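Local coordinates for protein dTDP-4-dehydrorhamnose 3,5-epimerase (Bacillus anthracis str. Ames, PDB 3RYK) that catalyses epimerisation at carbons 3 and 5 of the sugar ring of dTDP-4-dehydrorhamnose, a step in the making of dTDP-L-rhamnose, at residues V27-F32 and Q121-I126; D107-L112 and L135-G140; T95-V100 and M155-E160; G80-L85 and G144-V149. All blocks are in the same frame, centred on the assembly; numbering follows the deposited sequence.

Interaction 1: V27-F32 and Q121-I126; sequences VIETNF and QWRGYI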
loop_
_atom_site.group_PDB
_atom_site.type_symbol
_atom_site.label_atom_id
_atom_site.label_comp_id
_atom_site.label_asym_id
_atom_site.label_seq_id
_atom_site.Cartn_x
_atom_site.Cartn_y
_atom_site.Cartn_z
ATOM N N VAL A 27 -14.931 -4.760 11.098
ATOM C CA VAL A 27 -15.894 -4.846 9.978
ATOM C C VAL A 27 -17.008 -3.808 10.142
ATOM O O VAL A 27 -17.742 -3.798 11.143
ATOM C CB VAL A 27 -16.534 -6.251 9.856
ATOM C CG1 VAL A 27 -17.591 -6.281 8.738
ATOM C CG2 VAL A 27 -15.482 -7.327 9.603
ATOM N N ILE A 28 -17.142 -2.920 9.167
ATOM C CA ILE A 28 -18.172 -1.880 9.200
ATOM C C ILE A 28 -19.514 -2.482 8.788
ATOM O O ILE A 28 -20.547 -2.208 9.407
ATOM C CB ILE A 28 -17.780 -0.693 8.306
ATOM C CG1 ILE A 28 -16.755 0.176 9.039
ATOM C CG2 ILE A 28 -19.008 0.129 7.918
ATOM C CD1 ILE A 28 -15.777 0.854 8.159
ATOM N N GLU A 29 -19.499 -3.305 7.741
ATOM C CA GLU A 29 -20.709 -3.967 7.260
ATOM C C GLU A 29 -20.317 -5.076 6.295
ATOM O O GLU A 29 -19.237 -5.039 5.700
ATOM C CB GLU A 29 -21.648 -2.995 6.542
ATOM C CG GLU A 29 -21.042 -2.362 5.287
ATOM C CD GLU A 29 -21.996 -1.453 4.528
ATOM O OE1 GLU A 29 -23.156 -1.265 4.952
ATOM O OE2 GLU A 29 -21.583 -0.931 3.474
ATOM N N THR A 30 -21.203 -6.057 6.172
ATOM C CA THR A 30 -21.012 -7.180 5.293
ATOM C C THR A 30 -22.230 -7.194 4.379
ATOM O O THR A 30 -23.363 -7.029 4.834
ATOM C CB THR A 30 -20.931 -8.529 6.044
ATOM O OG1 THR A 30 -19.863 -8.510 7.004
ATOM C CG2 THR A 30 -20.708 -9.673 5.060
ATOM N N ASN A 31 -21.990 -7.350 3.081
ATOM C CA ASN A 31 -23.061 -7.406 2.110
ATOM C C ASN A 31 -22.812 -8.536 1.114
ATOM O O ASN A 31 -21.680 -8.929 0.861
ATOM C CB ASN A 31 -23.277 -6.085 1.344
ATOM C CG ASN A 31 -23.643 -4.912 2.245
ATOM O OD1 ASN A 31 -22.819 -4.405 2.995
ATOM N ND2 ASN A 31 -24.864 -4.411 2.087
ATOM N N PHE A 32 -23.897 -9.063 0.574
ATOM C CA PHE A 32 -23.849 -10.128 -0.405
ATOM C C PHE A 32 -23.060 -11.318 0.139
ATOM O O PHE A 32 -22.296 -11.948 -0.579
ATOM C CB PHE A 32 -23.279 -9.586 -1.726
ATOM C CG PHE A 32 -23.784 -8.208 -2.043
ATOM C CD1 PHE A 32 -25.133 -7.966 -2.171
ATOM C CD2 PHE A 32 -22.902 -7.157 -2.233
ATOM C CE1 PHE A 32 -25.605 -6.687 -2.428
ATOM C CE2 PHE A 32 -23.370 -5.874 -2.519
ATOM C CZ PHE A 32 -24.718 -5.643 -2.609
ATOM N N GLN A 121 -27.274 -7.766 -7.875
ATOM C CA GLN A 121 -27.300 -6.632 -6.957
ATOM C C GLN A 121 -25.927 -5.953 -6.821
ATOM O O GLN A 121 -24.880 -6.567 -7.020
ATOM C CB GLN A 121 -27.827 -7.036 -5.581
ATOM C CG GLN A 121 -29.241 -7.630 -5.592
ATOM C CD GLN A 121 -29.781 -7.927 -4.196
ATOM O OE1 GLN A 121 -29.344 -7.342 -3.201
ATOM N NE2 GLN A 121 -30.766 -8.819 -4.123
ATOM N N TRP A 122 -25.958 -4.672 -6.467
ATOM C CA TRP A 122 -24.753 -3.866 -6.309
ATOM C C TRP A 122 -24.797 -2.964 -5.091
ATOM O O TRP A 122 -25.835 -2.806 -4.445
ATOM C CB TRP A 122 -24.544 -2.984 -7.545
ATOM C CG TRP A 122 -25.682 -2.065 -7.820
ATOM C CD1 TRP A 122 -26.770 -2.327 -8.599
ATOM C CD2 TRP A 122 -25.863 -0.733 -7.322
ATOM N NE1 TRP A 122 -27.616 -1.253 -8.610
ATOM C CE2 TRP A 122 -27.086 -0.262 -7.830
ATOM C CE3 TRP A 122 -25.116 0.104 -6.482
ATOM C CZ2 TRP A 122 -27.574 1.015 -7.537
ATOM C CZ3 TRP A 122 -25.605 1.356 -6.193
ATOM C CH2 TRP A 122 -26.822 1.799 -6.714
ATOM N N ARG A 123 -23.649 -2.379 -4.774
ATOM C CA ARG A 123 -23.577 -1.450 -3.651
ATOM C C ARG A 123 -22.455 -0.444 -3.866
ATOM O O ARG A 123 -21.354 -0.805 -4.295
ATOM C CB ARG A 123 -23.470 -2.165 -2.307
ATOM C CG ARG A 123 -23.447 -1.223 -1.081
ATOM C CD ARG A 123 -23.706 -2.014 0.200
ATOM N NE ARG A 123 -23.757 -1.181 1.405
ATOM C CZ ARG A 123 -24.826 -0.493 1.805
ATOM N NH1 ARG A 123 -25.932 -0.476 1.069
ATOM N NH2 ARG A 123 -24.777 0.230 2.929
ATOM N N GLY A 124 -22.779 0.813 -3.579
ATOM C CA GLY A 124 -21.865 1.945 -3.707
ATOM C C GLY A 124 -21.293 2.387 -2.367
ATOM O O GLY A 124 -22.050 2.767 -1.469
ATOM N N TYR A 125 -19.963 2.353 -2.248
ATOM C CA TYR A 125 -19.253 2.728 -1.017
ATOM C C TYR A 125 -18.298 3.900 -1.248
ATOM O O TYR A 125 -17.670 4.023 -2.322
ATOM C CB TYR A 125 -18.338 1.586 -0.590
ATOM C CG TYR A 125 -18.951 0.221 -0.492
ATOM C CD1 TYR A 125 -19.383 -0.291 0.721
ATOM C CD2 TYR A 125 -19.060 -0.581 -1.609
ATOM C CE1 TYR A 125 -19.911 -1.567 0.818
ATOM C CE2 TYR A 125 -19.596 -1.846 -1.533
ATOM C CZ TYR A 125 -20.020 -2.341 -0.310
ATOM O OH TYR A 125 -20.543 -3.613 -0.237
ATOM N N ILE A 126 -18.163 4.750 -0.235
ATOM C CA ILE A 126 -17.267 5.890 -0.314
ATOM C C ILE A 126 -16.022 5.526 0.484
ATOM O O ILE A 126 -16.099 5.382 1.713
ATOM C CB ILE A 126 -17.895 7.215 0.208
ATOM C CG1 ILE A 126 -19.105 7.645 -0.648
ATOM C CG2 ILE A 126 -16.864 8.314 0.233
ATOM C CD1 ILE A 126 -19.834 8.897 -0.129
HETATM O O HOH W 1 -20.046 -4.711 2.142
#
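Facing Arg123 and Tyr125, Glu29 and Asn31 lie on a strand whose axis passes 10.1 Å from that of strand 122-126 and runs at 152° to it, too far for backbone pairing, so side chains and a water do most of the bridging. Glu29 and Arg123 reach for each other from opposite directions in a salt bridge with two unequal limbs. Arg123 NE gives a nearly straight bond of 3.0 Å to Glu29 OE2, which lies in the guanidinium plane, while the bond from Arg123 NH2 to Glu29 OE1 is bent and weak. The carboxylate is turned 62° from the guanidinium, and Glu29 OE2 also comes 3.2 Å from Tyr125 CE1 at the edge of the tyrosine ring. The two strands belong to the two facing sheets of a jelly-roll-like fold, and a classic beta bulge at Ile28 and Glu29, opposite Leu37, breaks strand 26-31. Asn31 lays its amide almost parallel to the Arg123 guanidinium, with ND2 over one face. A water bonded to Asn31 OD1 and Tyr125 OH adds a polar link. Further along, the edge of the Phe32 ring meets Trp122 O, 3.6 Å from CZ, and Arg123 CB, 3.7 Å from CZ.

Interaction 2: D107-L112 and L135-G140; sequences DVIVDL and LLVPKG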
loop_
_atom_site.group_PDB
_atom_site.type_symbol
_atom_site.label_atom_id
_atom_site.label_comp_id
_atom_site.label_asym_id
_atom_site.label_seq_id
_atom_site.Cartn_x
_atom_site.Cartn_y
_atom_site.Cartn_z
ATOM N N ASP A 107 -16.984 3.697 -4.903
ATOM C CA ASP A 107 -16.701 2.369 -5.384
ATOM C C ASP A 107 -17.935 1.484 -5.442
ATOM O O ASP A 107 -18.716 1.411 -4.486
ATOM C CB ASP A 107 -15.621 1.804 -4.474
ATOM C CG ASP A 107 -15.053 0.508 -4.967
ATOM O OD1 ASP A 107 -15.786 -0.492 -5.151
ATOM O OD2 ASP A 107 -13.819 0.498 -5.135
ATOM N N VAL A 108 -18.093 0.786 -6.563
ATOM C CA VAL A 108 -19.234 -0.072 -6.758
ATOM C C VAL A 108 -18.802 -1.514 -6.984
ATOM O O VAL A 108 -17.760 -1.764 -7.604
ATOM C CB VAL A 108 -20.020 0.335 -8.031
ATOM C CG1 VAL A 108 -21.107 -0.722 -8.387
ATOM C CG2 VAL A 108 -20.616 1.733 -7.886
ATOM N N ILE A 109 -19.589 -2.440 -6.449
ATOM C CA ILE A 109 -19.328 -3.861 -6.630
ATOM C C ILE A 109 -20.661 -4.455 -7.034
ATOM O O ILE A 109 -21.706 -4.013 -6.556
ATOM C CB ILE A 109 -18.689 -4.613 -5.403
ATOM C CG1 ILE A 109 -19.656 -4.769 -4.232
ATOM C CG2 ILE A 109 -17.394 -3.930 -4.975
ATOM C CD1 ILE A 109 -19.033 -5.492 -3.059
ATOM N N VAL A 110 -20.614 -5.427 -7.947
ATOM C CA VAL A 110 -21.803 -6.104 -8.449
ATOM C C VAL A 110 -21.627 -7.625 -8.273
ATOM O O VAL A 110 -20.596 -8.179 -8.653
ATOM C CB VAL A 110 -21.989 -5.808 -9.958
ATOM C CG1 VAL A 110 -23.365 -6.324 -10.416
ATOM C CG2 VAL A 110 -21.863 -4.306 -10.260
ATOM N N ASP A 111 -22.621 -8.291 -7.686
ATOM C CA ASP A 111 -22.562 -9.744 -7.457
ATOM C C ASP A 111 -22.949 -10.419 -8.785
ATOM O O ASP A 111 -24.099 -10.304 -9.234
ATOM C CB ASP A 111 -23.499 -10.153 -6.298
ATOM C CG ASP A 111 -23.397 -11.640 -5.925
ATOM O OD1 ASP A 111 -22.792 -12.423 -6.690
ATOM O OD2 ASP A 111 -23.915 -12.044 -4.841
ATOM N N LEU A 112 -21.995 -11.105 -9.412
ATOM C CA LEU A 112 -22.267 -11.787 -10.693
ATOM C C LEU A 112 -22.369 -13.312 -10.577
ATOM O O LEU A 112 -22.316 -14.026 -11.578
ATOM C CB LEU A 112 -21.236 -11.375 -11.751
ATOM C CG LEU A 112 -21.231 -9.896 -12.147
ATOM C CD1 LEU A 112 -20.329 -9.638 -13.346
ATOM C CD2 LEU A 112 -22.629 -9.440 -12.442
ATOM N N LEU A 135 -12.363 -2.146 1.193
ATOM C CA LEU A 135 -13.446 -2.995 0.740
ATOM C C LEU A 135 -12.859 -4.319 0.272
ATOM O O LEU A 135 -11.909 -4.331 -0.518
ATOM C CB LEU A 135 -14.195 -2.322 -0.405
ATOM C CG LEU A 135 -15.396 -3.074 -0.961
ATOM C CD1 LEU A 135 -16.492 -3.221 0.085
ATOM C CD2 LEU A 135 -15.927 -2.340 -2.188
ATOM N N LEU A 136 -13.406 -5.424 0.780
ATOM C CA LEU A 136 -12.973 -6.761 0.426
ATOM C C LEU A 136 -13.991 -7.170 -0.638
ATOM O O LEU A 136 -15.181 -7.299 -0.347
ATOM C CB LEU A 136 -13.000 -7.704 1.642
ATOM C CG LEU A 136 -12.457 -9.140 1.479
ATOM C CD1 LEU A 136 -13.280 -10.005 0.513
ATOM C CD2 LEU A 136 -11.001 -9.098 1.063
ATOM N N VAL A 137 -13.520 -7.300 -1.883
ATOM C CA VAL A 137 -14.356 -7.681 -3.009
ATOM C C VAL A 137 -14.101 -9.176 -3.283
ATOM O O VAL A 137 -13.014 -9.555 -3.741
ATOM C CB VAL A 137 -14.016 -6.883 -4.281
ATOM C CG1 VAL A 137 -15.081 -7.123 -5.345
ATOM C CG2 VAL A 137 -13.911 -5.389 -3.984
ATOM N N PRO A 138 -15.099 -10.031 -3.015
ATOM C CA PRO A 138 -14.876 -11.444 -3.256
ATOM C C PRO A 138 -14.804 -11.819 -4.729
ATOM O O PRO A 138 -15.066 -10.990 -5.603
ATOM C CB PRO A 138 -16.134 -12.113 -2.661
ATOM C CG PRO A 138 -16.916 -11.072 -1.999
ATOM C CD PRO A 138 -16.454 -9.757 -2.495
ATOM N N LYS A 139 -14.428 -13.071 -4.982
ATOM C CA LYS A 139 -14.376 -13.590 -6.342
ATOM C C LYS A 139 -15.842 -13.687 -6.776
ATOM O O LYS A 139 -16.716 -13.909 -5.940
ATOM C CB LYS A 139 -13.694 -14.961 -6.384
ATOM C CG LYS A 139 -12.223 -14.928 -6.038
ATOM C CD LYS A 139 -11.610 -16.298 -6.101
ATOM C CE LYS A 139 -10.114 -16.231 -5.900
ATOM N NZ LYS A 139 -9.465 -17.552 -6.028
ATOM N N GLY A 140 -16.120 -13.503 -8.072
ATOM C CA GLY A 140 -17.490 -13.565 -8.577
ATOM C C GLY A 140 -18.201 -12.222 -8.631
ATOM O O GLY A 140 -19.418 -12.157 -8.863
#
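Leu135 opens the contact by resting CD2 against two neighbouring side chains of strand 107-111: it sits 3.5 Å from Ile109 CG2 and equally far from Asp107 OD1. The leucine has CG trans to the backbone N (chi1 -178°), and its branch meets both neighbours at a slant. The strands are not bonded to each other here; their axes come no closer than 9.3 Å and run 29° from parallel, as expected of layers that face each other across the interior of a beta sandwich. Two residues on, Val137 again points its side chain toward strand 107-111, with CG2 3.9 Å from Ile109 CG2. That one methyl of Ile109 thus serves both residues, placed anti to its own carbonyl carbon, with the isoleucine and valine side chains passing alongside one another, oppositely directed. Past Pro138 the chain closes on the other strand, and Gly140 O accepts a 2.8 Å hydrogen bond from Leu112 N, which lies nearly in line with the carbonyl. Gly140 adopts a positive phi (93°), a backbone shape that suits glycine. The nearby Asp111 carboxylate is held by Arg113, Ser116 and Thr118. Chemically, the middle is a buried apolar seam, closed at one end by a single backbone bond; at the other, Leu135 packs beside Asp107, whose OD2 is held by His143 NE2 while OD1 lies against the leucine methyl.

Interaction 3: T95-V100 and M155-E160; sequences TKLIQV and MYKVDE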
loop_
_atom_site.group_PDB
_atom_site.type_symbol
_atom_site.label_atom_id
_atom_site.label_comp_id
_atom_site.label_asym_id
_atom_site.label_seq_id
_atom_site.Cartn_x
_atom_site.Cartn_y
_atom_site.Cartn_z
ATOM N N THR A 95 -9.631 -12.065 -5.782
ATOM C CA THR A 95 -10.248 -11.519 -4.590
ATOM C C THR A 95 -9.476 -10.211 -4.545
ATOM O O THR A 95 -8.262 -10.212 -4.791
ATOM C CB THR A 95 -9.877 -12.284 -3.320
ATOM O OG1 THR A 95 -10.257 -13.652 -3.454
ATOM C CG2 THR A 95 -10.557 -11.669 -2.103
ATOM N N LYS A 96 -10.151 -9.101 -4.277
ATOM C CA LYS A 96 -9.481 -7.804 -4.205
ATOM C C LYS A 96 -9.728 -7.177 -2.840
ATOM O O LYS A 96 -10.696 -7.533 -2.184
ATOM C CB LYS A 96 -9.983 -6.872 -5.293
ATOM C CG LYS A 96 -9.775 -7.400 -6.699
ATOM C CD LYS A 96 -10.248 -6.412 -7.728
ATOM C CE LYS A 96 -10.076 -6.956 -9.131
ATOM N NZ LYS A 96 -10.531 -5.954 -10.129
ATOM N N LEU A 97 -8.853 -6.254 -2.441
ATOM C CA LEU A 97 -8.950 -5.533 -1.147
ATOM C C LEU A 97 -8.470 -4.141 -1.519
ATOM O O LEU A 97 -7.285 -3.919 -1.734
ATOM C CB LEU A 97 -8.104 -6.210 -0.081
ATOM C CG LEU A 97 -8.147 -5.695 1.361
ATOM C CD1 LEU A 97 -9.543 -5.804 1.943
ATOM C CD2 LEU A 97 -7.183 -6.561 2.138
ATOM N N ILE A 98 -9.412 -3.210 -1.583
ATOM C CA ILE A 98 -9.145 -1.855 -2.009
ATOM C C ILE A 98 -9.218 -0.766 -0.957
ATOM O O ILE A 98 -10.063 -0.805 -0.073
ATOM C CB ILE A 98 -10.192 -1.450 -3.082
ATOM C CG1 ILE A 98 -10.219 -2.406 -4.298
ATOM C CG2 ILE A 98 -9.952 -0.016 -3.569
ATOM C CD1 ILE A 98 -11.211 -3.538 -4.237
ATOM N N GLN A 99 -8.323 0.206 -1.094
ATOM C CA GLN A 99 -8.265 1.367 -0.218
ATOM C C GLN A 99 -7.808 2.577 -1.031
ATOM O O GLN A 99 -7.211 2.448 -2.120
ATOM C CB GLN A 99 -7.333 1.188 0.974
ATOM C CG GLN A 99 -5.878 1.016 0.640
ATOM C CD GLN A 99 -4.991 0.992 1.867
ATOM O OE1 GLN A 99 -5.353 1.517 2.919
ATOM N NE2 GLN A 99 -3.807 0.424 1.724
ATOM N N VAL A 100 -8.096 3.750 -0.481
ATOM C CA VAL A 100 -7.742 5.025 -1.096
ATOM C C VAL A 100 -6.651 5.676 -0.253
ATOM O O VAL A 100 -6.822 5.891 0.969
ATOM C CB VAL A 100 -8.973 5.932 -1.223
ATOM C CG1 VAL A 100 -8.569 7.296 -1.740
ATOM C CG2 VAL A 100 -10.031 5.268 -2.130
ATOM N N MET A 155 -5.251 2.010 -4.092
ATOM C CA MET A 155 -4.356 0.883 -3.980
ATOM C C MET A 155 -5.203 -0.335 -3.710
ATOM O O MET A 155 -6.173 -0.264 -2.955
ATOM C CB MET A 155 -3.381 1.072 -2.818
ATOM C CG MET A 155 -2.448 -0.109 -2.612
ATOM S SD MET A 155 -1.416 0.013 -1.143
ATOM C CE MET A 155 -0.430 1.457 -1.505
ATOM N N TYR A 156 -4.870 -1.454 -4.340
ATOM C CA TYR A 156 -5.627 -2.663 -4.082
ATOM C C TYR A 156 -4.805 -3.907 -4.312
ATOM O O TYR A 156 -4.014 -3.970 -5.246
ATOM C CB TYR A 156 -6.959 -2.707 -4.816
ATOM C CG TYR A 156 -6.910 -2.791 -6.315
ATOM C CD1 TYR A 156 -7.083 -4.015 -6.958
ATOM C CD2 TYR A 156 -6.734 -1.651 -7.083
ATOM C CE1 TYR A 156 -7.057 -4.097 -8.344
ATOM C CE2 TYR A 156 -6.709 -1.720 -8.446
ATOM C CZ TYR A 156 -6.877 -2.946 -9.068
ATOM O OH TYR A 156 -6.844 -3.002 -10.436
ATOM N N LYS A 157 -5.000 -4.871 -3.417
ATOM C CA LYS A 157 -4.304 -6.132 -3.460
ATOM C C LYS A 157 -5.170 -7.149 -4.185
ATOM O O LYS A 157 -6.388 -7.020 -4.216
ATOM C CB LYS A 157 -4.062 -6.648 -2.049
ATOM C CG LYS A 157 -3.280 -5.747 -1.135
ATOM C CD LYS A 157 -3.251 -6.342 0.271
ATOM C CE LYS A 157 -2.346 -5.541 1.185
ATOM N NZ LYS A 157 -0.996 -5.250 0.629
ATOM N N VAL A 158 -4.530 -8.150 -4.778
ATOM C CA VAL A 158 -5.239 -9.217 -5.484
ATOM C C VAL A 158 -4.567 -10.536 -5.097
ATOM O O VAL A 158 -3.352 -10.582 -4.944
ATOM C CB VAL A 158 -5.252 -9.025 -7.031
ATOM C CG1 VAL A 158 -5.878 -7.678 -7.396
ATOM C CG2 VAL A 158 -3.857 -9.159 -7.618
ATOM N N ASP A 159 -5.351 -11.609 -4.947
ATOM C CA ASP A 159 -4.795 -12.925 -4.556
ATOM C C ASP A 159 -4.462 -13.846 -5.728
ATOM O O ASP A 159 -4.121 -15.021 -5.514
ATOM C CB ASP A 159 -5.694 -13.677 -3.567
ATOM C CG ASP A 159 -7.026 -14.090 -4.162
ATOM O OD1 ASP A 159 -7.658 -15.010 -3.593
ATOM O OD2 ASP A 159 -7.442 -13.527 -5.194
ATOM N N GLU A 160 -4.583 -13.317 -6.946
ATOM C CA GLU A 160 -4.270 -14.037 -8.176
ATOM C C GLU A 160 -3.628 -13.031 -9.126
ATOM O O GLU A 160 -4.103 -11.903 -9.267
ATOM C CB GLU A 160 -5.515 -14.686 -8.785
ATOM C CG GLU A 160 -5.328 -15.452 -10.125
ATOM C CD GLU A 160 -4.331 -16.619 -10.075
ATOM O OE1 GLU A 160 -4.710 -17.709 -10.556
ATOM O OE2 GLU A 160 -3.210 -16.492 -9.529
#
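Thr95 and Asp159 make a compact polar clamp at one end of this strand pair. Thr95 N donates to Asp159 OD2 at 2.7 Å along an almost straight path, Thr95 OG1 donates to Asp159 OD1 at 2.9 Å, and Asp159 N returns a longer bond to Thr95 O. Both carboxylate oxygens are approached from above the carboxylate plane. The aspartate reaches back because its CG stands between the backbone N and the carbonyl carbon (chi1 66°). From there the strands run antiparallel, with Leu97-Lys157 and Gln99-Met155 as hydrogen-bonded pairs; the latter is linked by Met155 N to Gln99 O at 2.8 Å and by Gln99 N to Met155 O at 2.9 Å. Ile98-Tyr156 between them, and Lys96-Val158 toward Thr95, are non-hydrogen-bonded pairs.

Packing follows this alternation. On the Ile98-Tyr156 face, Ile98 CG1 lies alongside Tyr156 CB at 3.3 Å, and the extended Lys96 chain runs the same way as the tyrosine, its CD 4.0 Å from Tyr156 CE1. On the other face, that of Gln99 and Met155, NE2 of Gln99 lies 3.8 Å from SD of Met155. There too Lys157 NZ forms salt bridges to Asp71 of its own chain and of the second subunit, and Met155 packs on Met101 of that subunit. Phe50 of the second subunit also meets Tyr156, whose side chain lies about 6 Å from the bound pyrophosphate. The arrangement is a regular antiparallel strand pair of the jelly-roll-like fold, the face of Gln99, Met155 and Lys157 meeting the second subunit, and that of Tyr156 doing so too near the pyrophosphate.

Interaction 4: G80-L85 and G144-V149; sequences GTIRGL and GFCTLV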
loop_
_atom_site.group_PDB
_atom_site.type_symbol
_atom_site.label_atom_id
_atom_site.label_comp_id
_atom_site.label_asym_id
_atom_site.label_seq_id
_atom_site.Cartn_x
_atom_site.Cartn_y
_atom_site.Cartn_z
ATOM N N GLY A 80 -13.895 12.417 -11.504
ATOM C CA GLY A 80 -14.839 11.855 -12.468
ATOM C C GLY A 80 -14.236 10.847 -13.434
ATOM O O GLY A 80 -14.767 10.626 -14.544
ATOM N N THR A 81 -13.115 10.256 -13.045
ATOM C CA THR A 81 -12.457 9.249 -13.848
ATOM C C THR A 81 -13.059 7.918 -13.406
ATOM O O THR A 81 -13.138 7.625 -12.210
ATOM C CB THR A 81 -10.934 9.217 -13.614
ATOM O OG1 THR A 81 -10.369 10.488 -13.956
ATOM C CG2 THR A 81 -10.256 8.105 -14.429
ATOM N N ILE A 82 -13.533 7.122 -14.353
ATOM C CA ILE A 82 -14.098 5.817 -14.029
ATOM C C ILE A 82 -13.174 4.680 -14.437
ATOM O O ILE A 82 -12.761 4.574 -15.601
ATOM C CB ILE A 82 -15.531 5.601 -14.572
ATOM C CG1 ILE A 82 -16.537 6.351 -13.694
ATOM C CG2 ILE A 82 -15.920 4.136 -14.515
ATOM C CD1 ILE A 82 -17.979 6.133 -14.082
ATOM N N ARG A 83 -12.856 3.848 -13.450
ATOM C CA ARG A 83 -11.997 2.679 -13.611
ATOM C C ARG A 83 -12.868 1.428 -13.376
ATOM O O ARG A 83 -13.258 1.141 -12.231
ATOM C CB ARG A 83 -10.853 2.714 -12.603
ATOM C CG ARG A 83 -9.949 3.956 -12.655
ATOM C CD ARG A 83 -9.218 4.147 -13.968
ATOM N NE ARG A 83 -8.302 5.281 -13.851
ATOM C CZ ARG A 83 -7.438 5.677 -14.781
ATOM N NH1 ARG A 83 -7.356 5.042 -15.949
ATOM N NH2 ARG A 83 -6.644 6.715 -14.534
ATOM N N GLY A 84 -13.184 0.699 -14.445
ATOM C CA GLY A 84 -14.019 -0.516 -14.375
ATOM C C GLY A 84 -15.258 -0.481 -15.266
ATOM O O GLY A 84 -15.309 0.331 -16.212
ATOM N N LEU A 85 -16.260 -1.340 -15.020
ATOM C CA LEU A 85 -16.297 -2.370 -13.944
ATOM C C LEU A 85 -15.502 -3.602 -14.381
ATOM O O LEU A 85 -15.887 -4.244 -15.351
ATOM C CB LEU A 85 -17.746 -2.814 -13.677
ATOM C CG LEU A 85 -18.819 -1.858 -13.146
ATOM C CD1 LEU A 85 -20.199 -2.505 -13.239
ATOM C CD2 LEU A 85 -18.495 -1.438 -11.712
ATOM N N GLY A 144 -15.455 -1.564 -9.774
ATOM C CA GLY A 144 -15.065 -0.324 -10.423
ATOM C C GLY A 144 -15.257 0.844 -9.493
ATOM O O GLY A 144 -15.840 0.684 -8.409
ATOM N N PHE A 145 -14.766 2.010 -9.897
ATOM C CA PHE A 145 -14.911 3.206 -9.076
ATOM C C PHE A 145 -14.868 4.518 -9.859
ATOM O O PHE A 145 -14.394 4.570 -11.011
ATOM C CB PHE A 145 -13.850 3.228 -7.972
ATOM C CG PHE A 145 -12.427 3.297 -8.479
ATOM C CD1 PHE A 145 -11.847 4.529 -8.790
ATOM C CD2 PHE A 145 -11.660 2.161 -8.591
ATOM C CE1 PHE A 145 -10.532 4.611 -9.233
ATOM C CE2 PHE A 145 -10.332 2.234 -9.025
ATOM C CZ PHE A 145 -9.774 3.462 -9.348
ATOM N N CYS A 146 -15.370 5.570 -9.218
ATOM C CA CYS A 146 -15.398 6.926 -9.780
ATOM C C CYS A 146 -14.657 7.824 -8.807
ATOM O O CYS A 146 -15.016 7.895 -7.625
ATOM C CB CYS A 146 -16.834 7.429 -9.972
ATOM S SG CYS A 146 -16.987 9.054 -10.764
ATOM N N THR A 147 -13.631 8.514 -9.290
ATOM C CA THR A 147 -12.852 9.411 -8.435
ATOM C C THR A 147 -13.701 10.651 -8.187
ATOM O O THR A 147 -14.325 11.180 -9.097
ATOM C CB THR A 147 -11.484 9.720 -9.042
ATOM O OG1 THR A 147 -11.646 10.391 -10.303
ATOM C CG2 THR A 147 -10.699 8.407 -9.266
ATOM N N LEU A 148 -13.720 11.141 -6.951
ATOM C CA LEU A 148 -14.546 12.292 -6.621
ATOM C C LEU A 148 -13.834 13.645 -6.598
ATOM O O LEU A 148 -14.489 14.693 -6.582
ATOM C CB LEU A 148 -15.169 12.036 -5.233
ATOM C CG LEU A 148 -15.957 10.729 -5.057
ATOM C CD1 LEU A 148 -16.562 10.741 -3.602
ATOM C CD2 LEU A 148 -17.055 10.500 -6.095
ATOM N N VAL A 149 -12.510 13.629 -6.590
ATOM C CA VAL A 149 -11.708 14.847 -6.557
ATOM C C VAL A 149 -10.444 14.590 -7.342
ATOM O O VAL A 149 -10.071 13.433 -7.516
ATOM C CB VAL A 149 -11.304 15.204 -5.104
ATOM C CG1 VAL A 149 -12.528 15.597 -4.317
ATOM C CG2 VAL A 149 -10.550 14.036 -4.450
#
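Arg83 and Phe145 make the close-packed side-chain part of this contact. The ring presents one face to Arg83 CB, 3.8 Å from its centroid, in a CH-pi contact, and Arg83 CG comes within 3.3 Å of Phe145 CZ. With chi1 at 63°, Phe145 tucks its ring over its own backbone and across the arginine stem. The same residues form a hydrogen-bonded antiparallel pair, with Arg83 N to Phe145 O at 3.0 Å and Phe145 N to Arg83 O at 2.9 Å. Packing remains close at Gly84 and Gly144, whose CA atoms approach to 4.1 Å; a cis peptide bond joins Gly84 to Leu85. Toward Gly80, Thr147 grips the turn: its carbonyl O takes a 2.7 Å bond from Gly80 N, its OG1 one of 3.1 Å from Thr81 N, and its N donates to Thr81 O. By contrast, Arg83, partly exposed, carries its guanidinium off from strand 144-147; its side chain lies about 4 Å from the bound pyrophosphate, with NE bonded to Ser76 OG and Arg47 of the second subunit packed nearby. Leu148 and Val149, also partly exposed, turn away. On the opposite face Ile82 CG1 meets Cys146 CB, backed by Trp181, Pro186 and Val183. Strand 141-147 lies between strands 104-111 and 82-88 in the five-stranded sheet, with Phe145 reaching inward to Ser74 and Val154 on strands 70-76 and 152-158.

The four contacts join two antiparallel sheets of a jelly-roll-like fold. Interactions 3 and 4 pair strands within a sheet, one in each, while 1 and 2 reach between the sheets. Interactions 1 and 2 lie 9 Å apart between centres and touch through strands 104-111 and 122-128; interactions 2 and 3, 11 Å apart, meet where strand 134-137 lies beside 96-100. Interaction 4 joins the group through strand 141-147, next to 104-111; its centre is about 15 Å from those of 2 and 3. Along the chain, interaction 2 falls within the spans of 3 and 4, interaction 1 crosses the other three, and 3 and 4 also alternate, so distant sequence is woven into one compact sandwich.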